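Local coordinates for ABC sugar transporter, periplasmic sugar binding protein (Legionella pneumophila subsp. pneumophila, PDB 3ROT), which probably binds a carbohydrate in the periplasm and delivers it to an ABC sugar transporter, at residues D111-G116 with R148-K153; K117-K122 with Q220-D225; K131-L136 with I191-T196; S177-Y182 with Y213-Q218. All blocks are in the same frame, centred on the assembly; numbering follows the deposited sequence.

All four contacts belong to the lobe built round the parallel sheet of strands 162-167, 132-137, 191-194, 220-224 and 241-243, and they illustrate how chemistry follows place in an alpha/beta fold. Contact 3 is the sheet itself, backbone hydrogen bonds with apolar side chains on both faces. Contact 2 lays helix 112-126 on that sheet through a leucine, and contact 1 packs the start of the same helix on helix 143-158 through glycines. These three touch one another and are largely buried. Contact 4 touches contact 3 but lies farthest from the chain centre, partly buried; it joins helix 172-185 to a loop near the second subunit, mixing aromatic, lysine and water-mediated interactions.

Contact 1 (D111-G116 with R148-K153); sequences DNLLAG and RAYGIK
Leu113 swings its CG anti to the backbone N (chi1 180°), and Tyr150 on the facing helix does likewise, a shared torsion that lays the two side chains alongside each other. Leu113 CD1 thereby meets the ring edge of Tyr150, in plane, at 3.6 Å from CD2. Further in, the helices close up where side chains are missing. Gly116 and Gly151 face each other, and the axes come within 6.7 Å at a crossing angle of -38°. At this distance backbone touches backbone: Gly116 C lies 3.7 Å from Gly151 C, and Gly116 CA offers a CA-H...O contact to Arg148 O at 3.5 Å. A side chain joins in separately, Ile152 CG1 resting 3.3 Å from Gly116 O. The two glycines permit so close an approach, a case of glycine-mediated helix packing. Arg148, extended from CG to NE, runs past the amide of Asn112, whose plane is turned 56° from the guanidinium. Asp111 caps the first turn, its OD1 accepting from Leu114 N at 3.1 Å from above the carboxylate plane.

The guanidinium has its firm partner in Leu195 O, reached by NH1, which also bonds a glycerol, probably from the crystallisation liquor. Around the pair, Ala115 and Arg148 lie on Phe224 of strand 220-224, Ile152 and Ala149 pack on Leu195, and Lys153 forms a salt bridge with Glu165 of strand 162-167.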
loop_
_atom_site.group_PDB
_atom_site.type_symbol
_atom_site.label_atom_id
_atom_site.label_comp_id
_atom_site.label_asym_id
_atom_site.label_seq_id
_atom_site.Cartn_x
_atom_site.Cartn_y
_atom_site.Cartn_z
ATOM N N ASP A 111 10.630 19.839 10.784
ATOM C CA ASP A 111 11.549 20.632 9.982
ATOM C C ASP A 111 12.295 19.577 9.162
ATOM O O ASP A 111 13.239 18.962 9.644
ATOM C CB ASP A 111 12.510 21.375 10.904
ATOM C CG ASP A 111 13.565 22.159 10.145
ATOM O OD1 ASP A 111 13.965 21.722 9.043
ATOM O OD2 ASP A 111 14.009 23.204 10.666
ATOM N N ASN A 112 11.849 19.361 7.933
ATOM C CA ASN A 112 12.433 18.347 7.059
ATOM C C ASN A 112 13.950 18.368 6.920
ATOM O O ASN A 112 14.588 17.324 6.977
ATOM C CB ASN A 112 11.771 18.416 5.682
ATOM C CG ASN A 112 10.462 17.651 5.632
ATOM O OD1 ASN A 112 9.477 18.108 5.051
ATOM N ND2 ASN A 112 10.450 16.467 6.239
ATOM N N LEU A 113 14.521 19.552 6.731
ATOM C CA LEU A 113 15.965 19.683 6.595
ATOM C C LEU A 113 16.647 19.158 7.841
ATOM O O LEU A 113 17.518 18.296 7.763
ATOM C CB LEU A 113 16.357 21.147 6.389
ATOM C CG LEU A 113 17.856 21.433 6.241
ATOM C CD1 LEU A 113 18.422 20.693 5.026
ATOM C CD2 LEU A 113 18.056 22.948 6.103
ATOM N N LEU A 114 16.243 19.674 8.994
ATOM C CA LEU A 114 16.837 19.252 10.249
ATOM C C LEU A 114 16.633 17.760 10.504
ATOM O O LEU A 114 17.546 17.082 10.985
ATOM C CB LEU A 114 16.279 20.088 11.409
ATOM C CG LEU A 114 16.784 19.740 12.813
ATOM C CD1 LEU A 114 18.313 19.775 12.842
ATOM C CD2 LEU A 114 16.196 20.714 13.828
ATOM N N ALA A 115 15.448 17.244 10.178
ATOM C CA ALA A 115 15.168 15.818 10.366
ATOM C C ALA A 115 16.142 14.981 9.537
ATOM O O ALA A 115 16.637 13.955 9.994
ATOM C CB ALA A 115 13.730 15.498 9.960
ATOM N N GLY A 116 16.406 15.424 8.309
ATOM C CA GLY A 116 17.338 14.711 7.451
ATOM C C GLY A 116 18.729 14.700 8.061
ATOM O O GLY A 116 19.384 13.658 8.137
ATOM N N ARG A 148 14.731 16.645 3.078
ATOM C CA ARG A 148 15.232 15.490 3.833
ATOM C C ARG A 148 16.518 14.958 3.222
ATOM O O ARG A 148 17.516 14.753 3.917
ATOM C CB ARG A 148 14.217 14.351 3.847
ATOM C CG ARG A 148 13.107 14.542 4.829
ATOM C CD ARG A 148 12.081 13.433 4.724
ATOM N NE ARG A 148 10.840 13.901 5.318
ATOM C CZ ARG A 148 9.757 13.163 5.501
ATOM N NH1 ARG A 148 9.736 11.888 5.134
ATOM N NH2 ARG A 148 8.696 13.718 6.055
ATOM N N ALA A 149 16.469 14.717 1.916
ATOM C CA ALA A 149 17.618 14.210 1.182
ATOM C C ALA A 149 18.805 15.154 1.356
ATOM O O ALA A 149 19.919 14.712 1.633
ATOM C CB ALA A 149 17.274 14.076 -0.292
ATOM N N TYR A 150 18.559 16.452 1.193
ATOM C CA TYR A 150 19.619 17.442 1.332
ATOM C C TYR A 150 20.237 17.374 2.719
ATOM O O TYR A 150 21.458 17.395 2.866
ATOM C CB TYR A 150 19.096 18.858 1.093
ATOM C CG TYR A 150 20.213 19.879 1.023
ATOM C CD1 TYR A 150 20.963 20.048 -0.144
ATOM C CD2 TYR A 150 20.549 20.645 2.136
ATOM C CE1 TYR A 150 22.021 20.959 -0.197
ATOM C CE2 TYR A 150 21.604 21.553 2.099
ATOM C CZ TYR A 150 22.336 21.708 0.932
ATOM O OH TYR A 150 23.380 22.606 0.907
ATOM N N GLY A 151 19.388 17.308 3.737
ATOM C CA GLY A 151 19.892 17.226 5.093
ATOM C C GLY A 151 20.757 15.997 5.304
ATOM O O GLY A 151 21.784 16.051 5.974
ATOM N N ILE A 152 20.348 14.874 4.729
ATOM C CA ILE A 152 21.121 13.652 4.887
ATOM C C ILE A 152 22.482 13.774 4.193
ATOM O O ILE A 152 23.518 13.452 4.780
ATOM C CB ILE A 152 20.333 12.429 4.345
ATOM C CG1 ILE A 152 19.131 12.153 5.265
ATOM C CG2 ILE A 152 21.244 11.205 4.256
ATOM C CD1 ILE A 152 18.123 11.117 4.735
ATOM N N LYS A 153 22.469 14.269 2.961
ATOM C CA LYS A 153 23.688 14.433 2.177
ATOM C C LYS A 153 24.734 15.348 2.825
ATOM O O LYS A 153 25.930 15.086 2.723
ATOM C CB LYS A 153 23.331 14.956 0.784
ATOM C CG LYS A 153 22.457 14.000 -0.002
ATOM C CD LYS A 153 22.019 14.601 -1.316
ATOM C CE LYS A 153 21.017 13.701 -2.017
ATOM N NZ LYS A 153 20.485 14.341 -3.246
#

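Contact 2 (K117-K122 with Q220-D225); sequences KKLGEK and QVYSFD
Leu119 drives one methyl, CD2, between two aromatic residues of the strand. That carbon lies 3.3 Å from Phe224 CE2, approaching the ring obliquely, and it also sits 3.6 Å from Ser223 O, over the strand backbone. The leucine's other methyl, CD1, meets Tyr222 CB at 4.1 Å. Both branches thus work at once, because CG stands anti to the backbone N (chi1 -171°) and the fork opens toward the strand. Tyr222 contributes chiefly its CB here, while its ring approaches the helix at an oblique angle, with CE1 4.5 Å from Lys122 C.

The helix runs almost antiparallel to the strand, at 159° and with the axes 9.4 Å apart, a gap spanned by the Leu119 side chain. Such a helix lying over a parallel sheet is the basic layer of the alpha/beta lobes of periplasmic binding proteins.

One shell further out, the hydroxyl of Tyr222 is hydrogen-bonded to Thr127 and Asn240, which probably helps hold the buried ring in place. Phe224 is also touched by Ala115 and by Arg148 of helix 143-158, and Met243 of strand 241-243 touches both Leu119 and Phe224. Beyond the strand's end, Asp225 OD1 accepts from Gln245, and OD2 is hydrogen-bonded to a bound glycerol, probably from the crystallisation liquor.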
loop_
_atom_site.group_PDB
_atom_site.type_symbol
_atom_site.label_atom_id
_atom_site.label_comp_id
_atom_site.label_asym_id
_atom_site.label_seq_id
_atom_site.Cartn_x
_atom_site.Cartn_y
_atom_site.Cartn_z
ATOM N N LYS A 117 19.187 15.863 8.510
ATOM C CA LYS A 117 20.511 15.959 9.128
ATOM C C LYS A 117 20.590 15.019 10.313
ATOM O O LYS A 117 21.569 14.299 10.475
ATOM C CB LYS A 117 20.787 17.376 9.624
ATOM C CG LYS A 117 20.864 18.419 8.539
ATOM C CD LYS A 117 21.255 19.765 9.143
ATOM C CE LYS A 117 21.325 20.855 8.077
ATOM N NZ LYS A 117 22.262 20.495 6.973
ATOM N N LYS A 118 19.549 15.037 11.137
ATOM C CA LYS A 118 19.487 14.183 12.311
ATOM C C LYS A 118 19.518 12.697 11.951
ATOM O O LYS A 118 20.152 11.894 12.643
ATOM C CB LYS A 118 18.226 14.503 13.108
ATOM C CG LYS A 118 17.866 13.461 14.148
ATOM C CD LYS A 118 18.836 13.442 15.315
ATOM C CE LYS A 118 18.452 12.342 16.295
ATOM N NZ LYS A 118 17.003 12.414 16.674
ATOM N N LEU A 119 18.839 12.319 10.875
ATOM C CA LEU A 119 18.838 10.913 10.503
ATOM C C LEU A 119 20.240 10.549 10.053
ATOM O O LEU A 119 20.753 9.497 10.405
ATOM C CB LEU A 119 17.831 10.619 9.392
ATOM C CG LEU A 119 17.660 9.115 9.151
ATOM C CD1 LEU A 119 17.377 8.414 10.487
ATOM C CD2 LEU A 119 16.536 8.869 8.146
ATOM N N GLY A 120 20.846 11.443 9.279
ATOM C CA GLY A 120 22.202 11.226 8.812
ATOM C C GLY A 120 23.164 11.023 9.971
ATOM O O GLY A 120 23.958 10.097 9.948
ATOM N N GLU A 121 23.086 11.873 10.994
ATOM C CA GLU A 121 23.971 11.766 12.154
ATOM C C GLU A 121 23.764 10.478 12.956
ATOM O O GLU A 121 24.716 9.916 13.501
ATOM C CB GLU A 121 23.783 12.966 13.090
ATOM C CG GLU A 121 24.053 14.314 12.451
ATOM C CD GLU A 121 23.706 15.480 13.369
ATOM O OE1 GLU A 121 22.606 15.468 13.966
ATOM O OE2 GLU A 121 24.528 16.412 13.485
ATOM N N LYS A 122 22.521 10.015 13.036
ATOM C CA LYS A 122 22.223 8.799 13.781
ATOM C C LYS A 122 22.764 7.563 13.057
ATOM O O LYS A 122 23.303 6.651 13.684
ATOM C CB LYS A 122 20.707 8.676 13.997
ATOM C CG LYS A 122 20.263 7.387 14.671
ATOM C CD LYS A 122 20.985 7.134 15.982
ATOM C CE LYS A 122 20.926 8.346 16.891
ATOM N NZ LYS A 122 19.534 8.828 17.059
ATOM N N GLN A 220 22.504 -1.593 6.173
ATOM C CA GLN A 220 21.930 -0.981 7.361
ATOM C C GLN A 220 20.918 0.002 6.826
ATOM O O GLN A 220 21.246 0.817 5.965
ATOM C CB GLN A 220 23.018 -0.273 8.165
ATOM C CG GLN A 220 24.078 -1.237 8.609
ATOM C CD GLN A 220 23.482 -2.416 9.344
ATOM O OE1 GLN A 220 23.048 -2.289 10.486
ATOM N NE2 GLN A 220 23.440 -3.569 8.686
ATOM N N VAL A 221 19.692 -0.076 7.340
ATOM C CA VAL A 221 18.602 0.744 6.845
ATOM C C VAL A 221 18.026 1.802 7.792
ATOM O O VAL A 221 17.794 1.558 8.979
ATOM C CB VAL A 221 17.451 -0.174 6.358
ATOM C CG1 VAL A 221 16.327 0.660 5.747
ATOM C CG2 VAL A 221 17.997 -1.183 5.348
ATOM N N TYR A 222 17.780 2.976 7.228
ATOM C CA TYR A 222 17.239 4.106 7.975
ATOM C C TYR A 222 16.016 4.642 7.247
ATOM O O TYR A 222 15.962 4.634 6.016
ATOM C CB TYR A 222 18.326 5.178 8.109
ATOM C CG TYR A 222 19.495 4.665 8.911
ATOM C CD1 TYR A 222 19.517 4.794 10.298
ATOM C CD2 TYR A 222 20.529 3.946 8.298
ATOM C CE1 TYR A 222 20.522 4.220 11.058
ATOM C CE2 TYR A 222 21.553 3.365 9.058
ATOM C CZ TYR A 222 21.534 3.509 10.439
ATOM O OH TYR A 222 22.511 2.947 11.212
ATOM N N SER A 223 15.030 5.115 7.996
ATOM C CA SER A 223 13.826 5.600 7.343
ATOM C C SER A 223 13.065 6.684 8.113
ATOM O O SER A 223 13.514 7.174 9.156
ATOM C CB SER A 223 12.894 4.408 7.062
ATOM O OG SER A 223 11.873 4.758 6.147
ATOM N N PHE A 224 11.907 7.041 7.569
ATOM C CA PHE A 224 11.019 8.031 8.163
ATOM C C PHE A 224 9.648 7.398 8.346
ATOM O O PHE A 224 9.180 6.660 7.482
ATOM C CB PHE A 224 10.867 9.241 7.240
ATOM C CG PHE A 224 12.060 10.156 7.226
ATOM C CD1 PHE A 224 12.025 11.371 7.901
ATOM C CD2 PHE A 224 13.215 9.804 6.540
ATOM C CE1 PHE A 224 13.125 12.226 7.896
ATOM C CE2 PHE A 224 14.319 10.653 6.530
ATOM C CZ PHE A 224 14.270 11.870 7.213
ATOM N N ASP A 225 9.023 7.692 9.480
ATOM C CA ASP A 225 7.676 7.228 9.804
ATOM C C ASP A 225 7.597 5.805 10.303
ATOM O O ASP A 225 7.900 4.859 9.572
ATOM C CB ASP A 225 6.754 7.398 8.597
ATOM C CG ASP A 225 6.885 8.770 7.957
ATOM O OD1 ASP A 225 7.031 9.764 8.702
ATOM O OD2 ASP A 225 6.832 8.850 6.713
#

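Contact 3 (K131-L136 with I191-T196); sequences KRALVL and IIFCLT
Leu136 and Ile192 meet on one face of the sheet, methyl against methyl, with Leu136 CD1 3.8 Å from Ile192 CG2. The same CD1 touches Cys194 SG at 4.2 Å. Leu136 can reach both neighbours because its CG stands anti to the carbonyl carbon (chi1 -47°), which carries the branch across toward strand 191-194. On the other face, Ala133 CB lies in the plane of the Phe193 ring, at its edge, 3.8 Å from CE2. Val135 follows along this face, its CG1 3.9 Å from Leu195 CD2. Helices 172-185 and 197-208 cover the face of Leu136 and Ile192, whereas helix 143-158 lies over Phe193 and Ala133. This is the parallel pairing of 132-137 with 191-194 inside a five-stranded sheet sandwiched by helices, as in periplasmic binding protein lobes.

Between the two apolar layers runs the backbone. The hydrogen bonds of the strands alternate in direction: Leu134 N gives to Ile191 O, Phe193 N to Leu134 O at 2.9 Å, and Leu136 N to Phe193 O. The last two are nearly straight, 174° at the hydrogen. The end pairs are longer, Ile191 N to Arg132 O and Leu195 N to Leu136 O both at 3.3 Å.

At the polar margins, Arg132 NE bonds the hydroxyl of Tyr182. Thr196 is the N-cap of the next helix, its OG1 accepting from Gln198 N. The chemistry implies a division of labour: the buried peptide groups pair with one another across the strands, while the side chains supply hydrocarbon surfaces to helices on both sides of the sheet.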
loop_
_atom_site.group_PDB
_atom_site.type_symbol
_atom_site.label_atom_id
_atom_site.label_comp_id
_atom_site.label_asym_id
_atom_site.label_seq_id
_atom_site.Cartn_x
_atom_site.Cartn_y
_atom_site.Cartn_z
ATOM N N LYS A 131 30.409 2.945 4.514
ATOM C CA LYS A 131 31.276 3.050 3.340
ATOM C C LYS A 131 30.597 3.839 2.223
ATOM O O LYS A 131 31.178 4.764 1.656
ATOM C CB LYS A 131 31.613 1.658 2.791
ATOM C CG LYS A 131 32.352 0.742 3.746
ATOM C CD LYS A 131 33.801 1.179 3.943
ATOM C CE LYS A 131 34.554 0.191 4.833
ATOM N NZ LYS A 131 34.571 -1.184 4.254
ATOM N N ARG A 132 29.363 3.453 1.911
ATOM C CA ARG A 132 28.600 4.082 0.849
ATOM C C ARG A 132 27.100 4.013 1.162
ATOM O O ARG A 132 26.580 2.948 1.513
ATOM C CB ARG A 132 28.888 3.358 -0.465
ATOM C CG ARG A 132 28.297 4.007 -1.702
ATOM C CD ARG A 132 28.461 3.094 -2.916
ATOM N NE ARG A 132 28.306 3.819 -4.176
ATOM C CZ ARG A 132 29.231 4.623 -4.695
ATOM N NH1 ARG A 132 30.389 4.806 -4.070
ATOM N NH2 ARG A 132 28.997 5.248 -5.839
ATOM N N ALA A 133 26.418 5.147 1.030
ATOM C CA ALA A 133 24.986 5.225 1.309
ATOM C C ALA A 133 24.160 5.474 0.066
ATOM O O ALA A 133 24.596 6.152 -0.866
ATOM C CB ALA A 133 24.701 6.324 2.321
ATOM N N LEU A 134 22.949 4.932 0.071
ATOM C CA LEU A 134 22.024 5.098 -1.035
ATOM C C LEU A 134 20.757 5.742 -0.479
ATOM O O LEU A 134 20.216 5.278 0.525
ATOM C CB LEU A 134 21.712 3.736 -1.649
ATOM C CG LEU A 134 20.750 3.662 -2.832
ATOM C CD1 LEU A 134 21.366 4.333 -4.057
ATOM C CD2 LEU A 134 20.426 2.184 -3.120
ATOM N N VAL A 135 20.309 6.826 -1.110
ATOM C CA VAL A 135 19.107 7.534 -0.681
ATOM C C VAL A 135 17.988 7.267 -1.673
ATOM O O VAL A 135 18.089 7.639 -2.851
ATOM C CB VAL A 135 19.331 9.058 -0.600
ATOM C CG1 VAL A 135 18.023 9.756 -0.211
ATOM C CG2 VAL A 135 20.423 9.368 0.416
ATOM N N LEU A 136 16.916 6.640 -1.192
ATOM C CA LEU A 136 15.791 6.289 -2.048
ATOM C C LEU A 136 14.665 7.324 -1.999
ATOM O O LEU A 136 14.039 7.519 -0.962
ATOM C CB LEU A 136 15.261 4.910 -1.652
ATOM C CG LEU A 136 16.318 3.809 -1.449
ATOM C CD1 LEU A 136 15.611 2.486 -1.197
ATOM C CD2 LEU A 136 17.221 3.694 -2.676
ATOM N N ILE A 191 24.648 1.221 3.522
ATOM C CA ILE A 191 23.674 2.043 4.212
ATOM C C ILE A 191 22.589 2.502 3.255
ATOM O O ILE A 191 22.875 2.984 2.155
ATOM C CB ILE A 191 24.295 3.295 4.849
ATOM C CG1 ILE A 191 25.240 2.906 5.982
ATOM C CG2 ILE A 191 23.191 4.185 5.399
ATOM C CD1 ILE A 191 25.708 4.096 6.815
ATOM N N ILE A 192 21.340 2.337 3.676
ATOM C CA ILE A 192 20.216 2.776 2.867
ATOM C C ILE A 192 19.308 3.692 3.675
ATOM O O ILE A 192 18.940 3.388 4.816
ATOM C CB ILE A 192 19.384 1.598 2.329
ATOM C CG1 ILE A 192 20.246 0.720 1.408
ATOM C CG2 ILE A 192 18.179 2.133 1.552
ATOM C CD1 ILE A 192 19.514 -0.465 0.798
ATOM N N PHE A 193 18.981 4.830 3.077
ATOM C CA PHE A 193 18.098 5.812 3.686
ATOM C C PHE A 193 16.814 5.850 2.863
ATOM O O PHE A 193 16.858 6.164 1.676
ATOM C CB PHE A 193 18.714 7.215 3.633
ATOM C CG PHE A 193 19.855 7.434 4.578
ATOM C CD1 PHE A 193 19.623 7.900 5.873
ATOM C CD2 PHE A 193 21.166 7.218 4.164
ATOM C CE1 PHE A 193 20.680 8.153 6.740
ATOM C CE2 PHE A 193 22.230 7.469 5.030
ATOM C CZ PHE A 193 21.982 7.938 6.319
ATOM N N CYS A 194 15.680 5.539 3.483
ATOM C CA CYS A 194 14.391 5.596 2.783
ATOM C C CYS A 194 13.717 6.895 3.212
ATOM O O CYS A 194 13.492 7.110 4.408
ATOM C CB CYS A 194 13.503 4.424 3.167
ATOM S SG CYS A 194 14.159 2.817 2.693
ATOM N N LEU A 195 13.395 7.750 2.244
ATOM C CA LEU A 195 12.774 9.033 2.542
ATOM C C LEU A 195 11.350 8.920 3.083
ATOM O O LEU A 195 10.874 9.831 3.748
ATOM C CB LEU A 195 12.835 9.953 1.312
ATOM C CG LEU A 195 14.279 10.289 0.883
ATOM C CD1 LEU A 195 14.286 11.230 -0.308
ATOM C CD2 LEU A 195 15.020 10.917 2.052
ATOM N N THR A 196 10.671 7.812 2.789
ATOM C CA THR A 196 9.324 7.563 3.329
ATOM C C THR A 196 9.117 6.051 3.374
ATOM O O THR A 196 9.931 5.290 2.837
ATOM C CB THR A 196 8.185 8.159 2.469
ATOM O OG1 THR A 196 7.951 7.312 1.342
ATOM C CG2 THR A 196 8.528 9.562 1.986
#

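Contact 4 (S177-Y182 with Y213-Q218); sequences SRVKSY and YDFNYQ
Phe215 presents its ring obliquely to two residues of the helix: Val179 CG1 lies 3.8 Å from CE1, and Lys180 CG 4.0 Å from CD1. Over one face of this ring stands Tyr217, its CD2 3.5 Å above the plane and offset toward the rim, and Phe215 CG in turn lies at the edge of the Tyr217 ring. Phe183, the next residue of the helix beyond the segment, meets Phe215 edge-to-face and also touches Tyr217, extending the aromatic cluster.

Lys180 adds the polar half. Its chain is bent at the third torsion (chi3 69°), which brings NZ to Tyr213 O in a weak hydrogen bond of 3.0 Å. The side-chain carbons meanwhile stay alongside the loop, so that one lysine serves as both apolar cover and donor. A water makes a further bridge, giving a hydrogen bond to Lys180 O at 2.7 Å and hydrogen-bonding Tyr217 OH at 3.1 Å.

Met206 of helix 197-208 touches Val179, Lys180 and Tyr213 alike. The second subunit also comes close, Gln23 of that chain packing on Lys180 and Tyr213. Asp214 has positive phi and closes helix 210-213 with a Schellman motif. In this alpha/beta lobe the Schellman motif turns the chain, and the helix-to-strand connection then packs Phe215 on helix 172-185 before strand 220-224 begins.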
loop_
_atom_site.group_PDB
_atom_site.type_symbol
_atom_site.label_atom_id
_atom_site.label_comp_id
_atom_site.label_asym_id
_atom_site.label_seq_id
_atom_site.Cartn_x
_atom_site.Cartn_y
_atom_site.Cartn_z
ATOM N N SER A 177 13.527 -3.411 -8.289
ATOM C CA SER A 177 14.355 -3.519 -9.482
ATOM C C SER A 177 15.525 -2.554 -9.462
ATOM O O SER A 177 16.685 -2.963 -9.564
ATOM C CB SER A 177 13.510 -3.264 -10.724
ATOM O OG SER A 177 12.523 -4.268 -10.863
ATOM N N ARG A 178 15.205 -1.277 -9.307
ATOM C CA ARG A 178 16.197 -0.219 -9.285
ATOM C C ARG A 178 17.202 -0.343 -8.146
ATOM O O ARG A 178 18.369 0.012 -8.308
ATOM C CB ARG A 178 15.486 1.137 -9.254
ATOM C CG ARG A 178 14.522 1.331 -10.436
ATOM C CD ARG A 178 13.800 2.672 -10.391
ATOM N NE ARG A 178 12.863 2.827 -11.508
ATOM C CZ ARG A 178 12.042 3.863 -11.669
ATOM N NH1 ARG A 178 12.025 4.858 -10.793
ATOM N NH2 ARG A 178 11.229 3.905 -12.714
ATOM N N VAL A 179 16.761 -0.854 -7.001
ATOM C CA VAL A 179 17.655 -1.035 -5.862
ATOM C C VAL A 179 18.630 -2.169 -6.141
ATOM O O VAL A 179 19.829 -2.042 -5.904
ATOM C CB VAL A 179 16.870 -1.351 -4.580
ATOM C CG1 VAL A 179 17.829 -1.685 -3.442
ATOM C CG2 VAL A 179 16.008 -0.161 -4.204
ATOM N N LYS A 180 18.111 -3.279 -6.647
ATOM C CA LYS A 180 18.950 -4.430 -6.959
ATOM C C LYS A 180 19.989 -4.068 -8.013
ATOM O O LYS A 180 21.145 -4.459 -7.901
ATOM C CB LYS A 180 18.083 -5.591 -7.436
ATOM C CG LYS A 180 17.167 -6.104 -6.344
ATOM C CD LYS A 180 16.088 -7.036 -6.861
ATOM C CE LYS A 180 16.657 -8.355 -7.337
ATOM N NZ LYS A 180 15.551 -9.286 -7.680
ATOM N N SER A 181 19.582 -3.309 -9.026
ATOM C CA SER A 181 20.509 -2.903 -10.081
ATOM C C SER A 181 21.667 -2.105 -9.502
ATOM O O SER A 181 22.819 -2.300 -9.887
ATOM C CB SER A 181 19.797 -2.057 -11.140
ATOM O OG SER A 181 18.800 -2.806 -11.814
ATOM N N TYR A 182 21.357 -1.205 -8.571
ATOM C CA TYR A 182 22.381 -0.374 -7.955
ATOM C C TYR A 182 23.380 -1.200 -7.151
ATOM O O TYR A 182 24.588 -0.975 -7.233
ATOM C CB TYR A 182 21.744 0.674 -7.042
ATOM C CG TYR A 182 22.726 1.725 -6.572
ATOM C CD1 TYR A 182 22.963 2.873 -7.329
ATOM C CD2 TYR A 182 23.455 1.549 -5.397
ATOM C CE1 TYR A 182 23.900 3.820 -6.929
ATOM C CE2 TYR A 182 24.396 2.489 -4.989
ATOM C CZ TYR A 182 24.614 3.621 -5.760
ATOM O OH TYR A 182 25.551 4.550 -5.365
ATOM N N TYR A 213 14.698 -12.859 -3.382
ATOM C CA TYR A 213 14.942 -11.661 -4.171
ATOM C C TYR A 213 16.389 -11.474 -4.593
ATOM O O TYR A 213 16.709 -10.487 -5.234
ATOM C CB TYR A 213 14.477 -10.430 -3.385
ATOM C CG TYR A 213 12.982 -10.399 -3.191
ATOM C CD1 TYR A 213 12.153 -9.766 -4.114
ATOM C CD2 TYR A 213 12.390 -11.097 -2.145
ATOM C CE1 TYR A 213 10.769 -9.843 -4.002
ATOM C CE2 TYR A 213 11.014 -11.185 -2.027
ATOM C CZ TYR A 213 10.207 -10.565 -2.956
ATOM O OH TYR A 213 8.835 -10.705 -2.857
ATOM N N ASP A 214 17.257 -12.421 -4.258
ATOM C CA ASP A 214 18.677 -12.296 -4.604
ATOM C C ASP A 214 19.190 -10.959 -4.084
ATOM O O ASP A 214 19.729 -10.143 -4.832
ATOM C CB ASP A 214 18.892 -12.367 -6.121
ATOM C CG ASP A 214 18.627 -13.749 -6.683
ATOM O OD1 ASP A 214 19.283 -14.716 -6.227
ATOM O OD2 ASP A 214 17.761 -13.866 -7.579
ATOM N N PHE A 215 18.994 -10.741 -2.792
ATOM C CA PHE A 215 19.424 -9.516 -2.146
ATOM C C PHE A 215 19.964 -9.896 -0.773
ATOM O O PHE A 215 19.310 -9.674 0.243
ATOM C CB PHE A 215 18.240 -8.562 -1.997
ATOM C CG PHE A 215 18.639 -7.142 -1.746
ATOM C CD1 PHE A 215 19.080 -6.338 -2.788
ATOM C CD2 PHE A 215 18.591 -6.610 -0.462
ATOM C CE1 PHE A 215 19.469 -5.020 -2.559
ATOM C CE2 PHE A 215 18.978 -5.296 -0.222
ATOM C CZ PHE A 215 19.418 -4.500 -1.278
ATOM N N ASN A 216 21.159 -10.475 -0.752
ATOM C CA ASN A 216 21.786 -10.906 0.494
ATOM C C ASN A 216 22.809 -9.906 1.036
ATOM O O ASN A 216 23.592 -10.221 1.936
ATOM C CB ASN A 216 22.447 -12.274 0.285
ATOM C CG ASN A 216 21.431 -13.375 0.005
ATOM O OD1 ASN A 216 20.572 -13.679 0.839
ATOM N ND2 ASN A 216 21.524 -13.973 -1.171
ATOM N N TYR A 217 22.782 -8.692 0.497
ATOM C CA TYR A 217 23.710 -7.640 0.905
ATOM C C TYR A 217 23.618 -7.244 2.379
ATOM O O TYR A 217 24.614 -6.856 2.991
ATOM C CB TYR A 217 23.483 -6.417 0.026
ATOM C CG TYR A 217 23.629 -6.730 -1.440
ATOM C CD1 TYR A 217 24.891 -6.872 -2.017
ATOM C CD2 TYR A 217 22.508 -6.918 -2.248
ATOM C CE1 TYR A 217 25.034 -7.193 -3.358
ATOM C CE2 TYR A 217 22.640 -7.243 -3.594
ATOM C CZ TYR A 217 23.907 -7.378 -4.142
ATOM O OH TYR A 217 24.056 -7.695 -5.475
ATOM N N GLN A 218 22.422 -7.335 2.947
ATOM C CA GLN A 218 22.223 -6.979 4.346
ATOM C C GLN A 218 22.709 -5.568 4.711
ATOM O O GLN A 218 23.513 -5.395 5.623
ATOM C CB GLN A 218 22.917 -8.009 5.242
ATOM C CG GLN A 218 22.329 -9.402 5.135
ATOM C CD GLN A 218 23.007 -10.389 6.058
ATOM O OE1 GLN A 218 24.167 -10.747 5.860
ATOM N NE2 GLN A 218 22.285 -10.827 7.084
HETATM O O HOH W 1 21.284 -6.818 -6.542
#